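Long-range contacts in PtLCIB4 H88A mutant (Phaeodactylum tricornutum, PDB 5B5Z), which probably catalyses, in its unmutated form, the reversible hydration of carbon dioxide to bicarbonate as a zinc-dependent beta-carbonic anhydrase of the LCIB family: residues Glu62-Leu67 against Gly243-Thr248; Gly113-Val118 against Gly136-Ser141. All blocks are in the same frame, centred on the assembly; numbering follows the deposited sequence.

Going from the N terminus, the chain leaves strand 52-57, passes the zinc ligand Cys59 and makes the turn that enters helix 65-75. That turn meets strand 238-247 in contact 1, which closes a loop of 175 intervening residues. Contact 2 lies wholly within this span: strand 107-117 and the start of helix 140-154 come together after a helix-free and strand-free excursion of 17 residues. The two contacts, centred about 9 Å apart, share the sheet in which strands 107-117 and 238-247 run parallel as neighbours. Asn247 of contact 1 meets His115 of contact 2, joining the turn, both strands and the zinc site.

Contact 1: Glu62-Leu67 against Gly243-Thr248; sequences EVTRPL and GIQINT
Thr64 O takes two N-H groups. Gln245 NE2 donates to Thr64 O at 3.2 Å, while Leu67 N makes a weak backbone bond to it from within the turn. The Gln245 hydrogen bond is moderately bent (153° at the hydrogen), and NE2 comes in from the flank of the carbonyl, tilted 20° from its plane. Gln245 gets there on an extended chain, with CG anti to the backbone N (chi1 177°), and crosses the Thr64 side chain at about a right angle. Its amide is wedged between apolar groups: OE1 lies 3.4 Å from Thr64 CB and near the CG2 methyl, and NE2 is 3.4 Å from Leu67 CB. Replacing Gln245 with an alanine would probably cost Thr64 O its side-chain donor and open a gap between Thr64 and Leu67.

One residue earlier in the turn, Val63 CG2 lies 3.4 Å from Asn247 OD1. Asn247 ND2 comes close to Val63 O, but the angle is too poor for a bond; its amide is held instead by His115 and Asp254. Thr64 OG1 likewise turns back to Cys59 O and Asp61 O. The turn entering helix 65-75 is thus fixed to the strand through one side-chain amide and methyl packing, with the side chain of Thr64 about 5 Å from the zinc and its hydroxyl on the carbonyl of the zinc ligand Cys59, consistent with a second-shell place.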
loop_
_atom_site.group_PDB
_atom_site.type_symbol
_atom_site.label_atom_id
_atom_site.label_comp_id
_atom_site.label_asym_id
_atom_site.label_seq_id
_atom_site.Cartn_x
_atom_site.Cartn_y
_atom_site.Cartn_z
ATOM N N GLU A 62 -9.428 -1.667 -1.859
ATOM C CA GLU A 62 -9.251 -2.181 -3.225
ATOM C C GLU A 62 -9.826 -1.245 -4.289
ATOM O O GLU A 62 -9.356 -1.231 -5.419
ATOM C CB GLU A 62 -9.894 -3.571 -3.386
ATOM C CG GLU A 62 -11.394 -3.632 -3.090
ATOM C CD GLU A 62 -12.282 -3.285 -4.282
ATOM O OE1 GLU A 62 -13.511 -3.137 -4.084
ATOM O OE2 GLU A 62 -11.767 -3.165 -5.413
ATOM N N VAL A 63 -10.832 -0.450 -3.939
ATOM C CA VAL A 63 -11.460 0.406 -4.947
ATOM C C VAL A 63 -10.555 1.535 -5.442
ATOM O O VAL A 63 -10.868 2.186 -6.441
ATOM C CB VAL A 63 -12.793 1.036 -4.442
ATOM C CG1 VAL A 63 -13.785 -0.051 -4.102
ATOM C CG2 VAL A 63 -12.556 1.966 -3.256
ATOM N N THR A 64 -9.426 1.768 -4.775
ATOM C CA THR A 64 -8.559 2.855 -5.200
ATOM C C THR A 64 -7.534 2.380 -6.237
ATOM O O THR A 64 -6.878 3.196 -6.882
ATOM C CB THR A 64 -7.833 3.514 -3.995
ATOM O OG1 THR A 64 -6.916 2.576 -3.439
ATOM C CG2 THR A 64 -8.834 3.950 -2.921
ATOM N N ARG A 65 -7.418 1.064 -6.428
ATOM C CA ARG A 65 -6.435 0.510 -7.363
ATOM C C ARG A 65 -6.510 1.007 -8.823
ATOM O O ARG A 65 -5.464 1.152 -9.452
ATOM C CB ARG A 65 -6.507 -1.028 -7.374
ATOM C CG ARG A 65 -6.240 -1.740 -6.016
ATOM C CD ARG A 65 -4.798 -1.684 -5.528
ATOM N NE ARG A 65 -4.528 -0.458 -4.784
ATOM C CZ ARG A 65 -4.852 -0.278 -3.505
ATOM N NH1 ARG A 65 -4.577 0.880 -2.915
ATOM N NH2 ARG A 65 -5.449 -1.252 -2.815
ATOM N N PRO A 66 -7.721 1.258 -9.378
ATOM C CA PRO A 66 -7.725 1.689 -10.789
ATOM C C PRO A 66 -6.910 2.946 -11.093
ATOM O O PRO A 66 -6.307 3.045 -12.164
ATOM C CB PRO A 66 -9.211 1.945 -11.061
ATOM C CG PRO A 66 -9.904 0.999 -10.147
ATOM C CD PRO A 66 -9.097 1.038 -8.889
ATOM N N LEU A 67 -6.869 3.882 -10.156
ATOM C CA LEU A 67 -6.099 5.105 -10.339
ATOM C C LEU A 67 -4.594 4.818 -10.392
ATOM O O LEU A 67 -3.874 5.379 -11.218
ATOM C CB LEU A 67 -6.424 6.097 -9.214
ATOM C CG LEU A 67 -5.747 7.466 -9.294
ATOM C CD1 LEU A 67 -6.037 8.146 -10.604
ATOM C CD2 LEU A 67 -6.148 8.344 -8.114
ATOM N N GLY A 243 -5.755 15.380 -4.421
ATOM C CA GLY A 243 -7.171 15.689 -4.528
ATOM C C GLY A 243 -8.068 14.631 -3.931
ATOM O O GLY A 243 -7.722 13.973 -2.943
ATOM N N ILE A 244 -9.223 14.459 -4.561
ATOM C CA ILE A 244 -10.261 13.557 -4.083
ATOM C C ILE A 244 -10.631 12.557 -5.161
ATOM O O ILE A 244 -11.066 12.926 -6.247
ATOM C CB ILE A 244 -11.540 14.333 -3.654
ATOM C CG1 ILE A 244 -11.170 15.363 -2.578
ATOM C CG2 ILE A 244 -12.613 13.339 -3.189
ATOM C CD1 ILE A 244 -12.259 16.343 -2.285
ATOM N N GLN A 245 -10.419 11.281 -4.849
ATOM C CA GLN A 245 -10.735 10.183 -5.721
ATOM C C GLN A 245 -12.212 9.812 -5.549
ATOM O O GLN A 245 -12.676 9.592 -4.427
ATOM C CB GLN A 245 -9.787 9.024 -5.376
ATOM C CG GLN A 245 -9.981 7.747 -6.098
ATOM C CD GLN A 245 -8.879 6.763 -5.743
ATOM O OE1 GLN A 245 -8.230 6.872 -4.677
ATOM N NE2 GLN A 245 -8.656 5.803 -6.622
ATOM N N ILE A 246 -12.955 9.757 -6.648
ATOM C CA ILE A 246 -14.375 9.430 -6.569
ATOM C C ILE A 246 -14.634 8.064 -7.197
ATOM O O ILE A 246 -14.442 7.870 -8.392
ATOM C CB ILE A 246 -15.236 10.516 -7.241
ATOM C CG1 ILE A 246 -15.018 11.850 -6.521
ATOM C CG2 ILE A 246 -16.711 10.120 -7.227
ATOM C CD1 ILE A 246 -15.786 13.023 -7.153
ATOM N N ASN A 247 -15.020 7.110 -6.362
ATOM C CA ASN A 247 -15.214 5.737 -6.806
ATOM C C ASN A 247 -16.672 5.492 -7.174
ATOM O O ASN A 247 -17.566 5.596 -6.333
ATOM C CB ASN A 247 -14.755 4.768 -5.720
ATOM C CG ASN A 247 -13.319 5.007 -5.316
ATOM O OD1 ASN A 247 -13.020 5.255 -4.152
ATOM N ND2 ASN A 247 -12.437 4.988 -6.284
ATOM N N THR A 248 -16.895 5.145 -8.435
ATOM C CA THR A 248 -18.241 5.033 -8.987
ATOM C C THR A 248 -18.587 3.571 -9.285
ATOM O O THR A 248 -17.707 2.716 -9.252
ATOM C CB THR A 248 -18.339 5.853 -10.271
ATOM O OG1 THR A 248 -17.380 5.348 -11.201
ATOM C CG2 THR A 248 -18.056 7.341 -9.986
#

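Contact 2: Gly113-Val118 against Gly136-Ser141; sequences GSHVGV and GACCGS. With ZN (zinc ion), chain C.
His115 NE2 and Cys139 SG bind the same zinc ion, 2.1 Å from NE2 and 2.3 Å from SG. Water 2 sits 1.9 Å from the zinc, and Cys59 supplies the remaining ligand. The zinc-bound water lies in the plane of the imidazole, at its edge, and takes a weak bond from Gly140 N. Cys139 SG stands anti to the backbone N (chi1 178°), which swings it out to the metal; it also caps a backbone N at the helix start. Cys138 SG approaches the ring obliquely, 3.5 Å from His115 CE1, without binding zinc.

Outside this shell, Asn247 OD1 is hydrogen-bonded to His115 ND1; with NE2 on the zinc, the ring is held at both nitrogens against turning. The Cys138-Cys139 peptide is cis where Cys138 O faces Gly117 and Cys139 SG the metal. Gly117 N reaches Cys138 O in a nearly straight bond (2.9 Å, 175°) from above the carbonyl plane, and a CB on Gly117 would probably clash with Cys138 CB. Water 1 bridges His115 O and Cys139 N.

Strand 107-117 runs between the parallel strands 52-57 and 238-247; its C-terminal end lies beside the loop into helix 140-154, helix 205-228 touches Ser114 and Val116, and helix 16-24 touches Val118.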
loop_
_atom_site.group_PDB
_atom_site.type_symbol
_atom_site.label_atom_id
_atom_site.label_comp_id
_atom_site.label_asym_id
_atom_site.label_seq_id
_atom_site.Cartn_x
_atom_site.Cartn_y
_atom_site.Cartn_z
ATOM N N GLY A 113 -4.481 11.381 -2.257
ATOM C CA GLY A 113 -5.823 11.879 -2.086
ATOM C C GLY A 113 -6.646 11.064 -1.143
ATOM O O GLY A 113 -6.340 9.917 -0.815
ATOM N N SER A 114 -7.741 11.682 -0.724
ATOM C CA SER A 114 -8.800 10.963 -0.067
ATOM C C SER A 114 -9.637 10.263 -1.122
ATOM O O SER A 114 -9.417 10.425 -2.311
ATOM C CB SER A 114 -9.674 11.933 0.720
ATOM O OG SER A 114 -10.253 12.876 -0.179
ATOM N N HIS A 115 -10.608 9.480 -0.696
ATOM C CA HIS A 115 -11.556 8.951 -1.681
ATOM C C HIS A 115 -12.954 8.823 -1.084
ATOM O O HIS A 115 -13.139 8.896 0.132
ATOM C CB HIS A 115 -11.083 7.601 -2.262
ATOM C CG HIS A 115 -11.255 6.434 -1.342
ATOM N ND1 HIS A 115 -12.032 5.339 -1.658
ATOM C CD2 HIS A 115 -10.733 6.184 -0.120
ATOM C CE1 HIS A 115 -11.994 4.475 -0.656
ATOM N NE2 HIS A 115 -11.197 4.951 0.282
ATOM N N VAL A 116 -13.931 8.636 -1.958
ATOM C CA VAL A 116 -15.322 8.535 -1.530
ATOM C C VAL A 116 -16.108 7.775 -2.587
ATOM O O VAL A 116 -15.874 7.959 -3.781
ATOM C CB VAL A 116 -15.934 9.933 -1.290
ATOM C CG1 VAL A 116 -15.886 10.785 -2.557
ATOM C CG2 VAL A 116 -17.350 9.799 -0.759
ATOM N N GLY A 117 -17.008 6.907 -2.141
ATOM C CA GLY A 117 -17.892 6.192 -3.043
ATOM C C GLY A 117 -19.137 6.996 -3.359
ATOM O O GLY A 117 -19.608 7.777 -2.536
ATOM N N VAL A 118 -19.640 6.833 -4.572
ATOM C CA VAL A 118 -20.940 7.405 -4.907
ATOM C C VAL A 118 -21.720 6.293 -5.611
ATOM O O VAL A 118 -21.182 5.608 -6.474
ATOM C CB VAL A 118 -20.814 8.677 -5.773
ATOM C CG1 VAL A 118 -20.101 8.396 -7.098
ATOM C CG2 VAL A 118 -22.210 9.292 -5.998
ATOM N N GLY A 136 -21.384 -1.238 1.766
ATOM C CA GLY A 136 -20.794 -0.700 2.973
ATOM C C GLY A 136 -20.132 0.637 2.701
ATOM O O GLY A 136 -20.205 1.157 1.586
ATOM N N ALA A 137 -19.484 1.185 3.720
ATOM C CA ALA A 137 -18.929 2.530 3.648
ATOM C C ALA A 137 -17.736 2.630 2.706
ATOM O O ALA A 137 -16.964 1.684 2.545
ATOM C CB ALA A 137 -18.535 2.998 5.032
ATOM N N CYS A 138 -17.588 3.802 2.099
ATOM C CA CYS A 138 -16.457 4.110 1.228
ATOM C C CYS A 138 -16.262 5.623 1.262
ATOM O O CYS A 138 -17.066 6.349 0.683
ATOM C CB CYS A 138 -16.738 3.622 -0.197
ATOM S SG CYS A 138 -15.392 3.804 -1.376
ATOM N N CYS A 139 -15.236 6.151 1.926
ATOM C CA CYS A 139 -14.143 5.457 2.588
ATOM C C CYS A 139 -14.500 4.894 3.977
ATOM O O CYS A 139 -14.821 5.649 4.866
ATOM C CB CYS A 139 -13.002 6.469 2.694
ATOM S SG CYS A 139 -11.506 5.844 3.555
ATOM N N GLY A 140 -14.406 3.581 4.171
ATOM C CA GLY A 140 -14.725 2.973 5.454
ATOM C C GLY A 140 -13.966 3.548 6.640
ATOM O O GLY A 140 -14.543 3.860 7.690
ATOM N N SER A 141 -12.656 3.685 6.479
ATOM C CA SER A 141 -11.811 4.236 7.518
ATOM C C SER A 141 -12.211 5.657 7.900
ATOM O O SER A 141 -12.343 5.970 9.078
ATOM C CB SER A 141 -10.336 4.207 7.075
ATOM O OG SER A 141 -9.533 5.000 7.939
HETATM ZN ZN ZN C . -10.747 4.177 2.159
HETATM O O HOH W 1 -15.175 9.147 2.451
HETATM O O HOH W 2 -12.014 2.742 2.275
#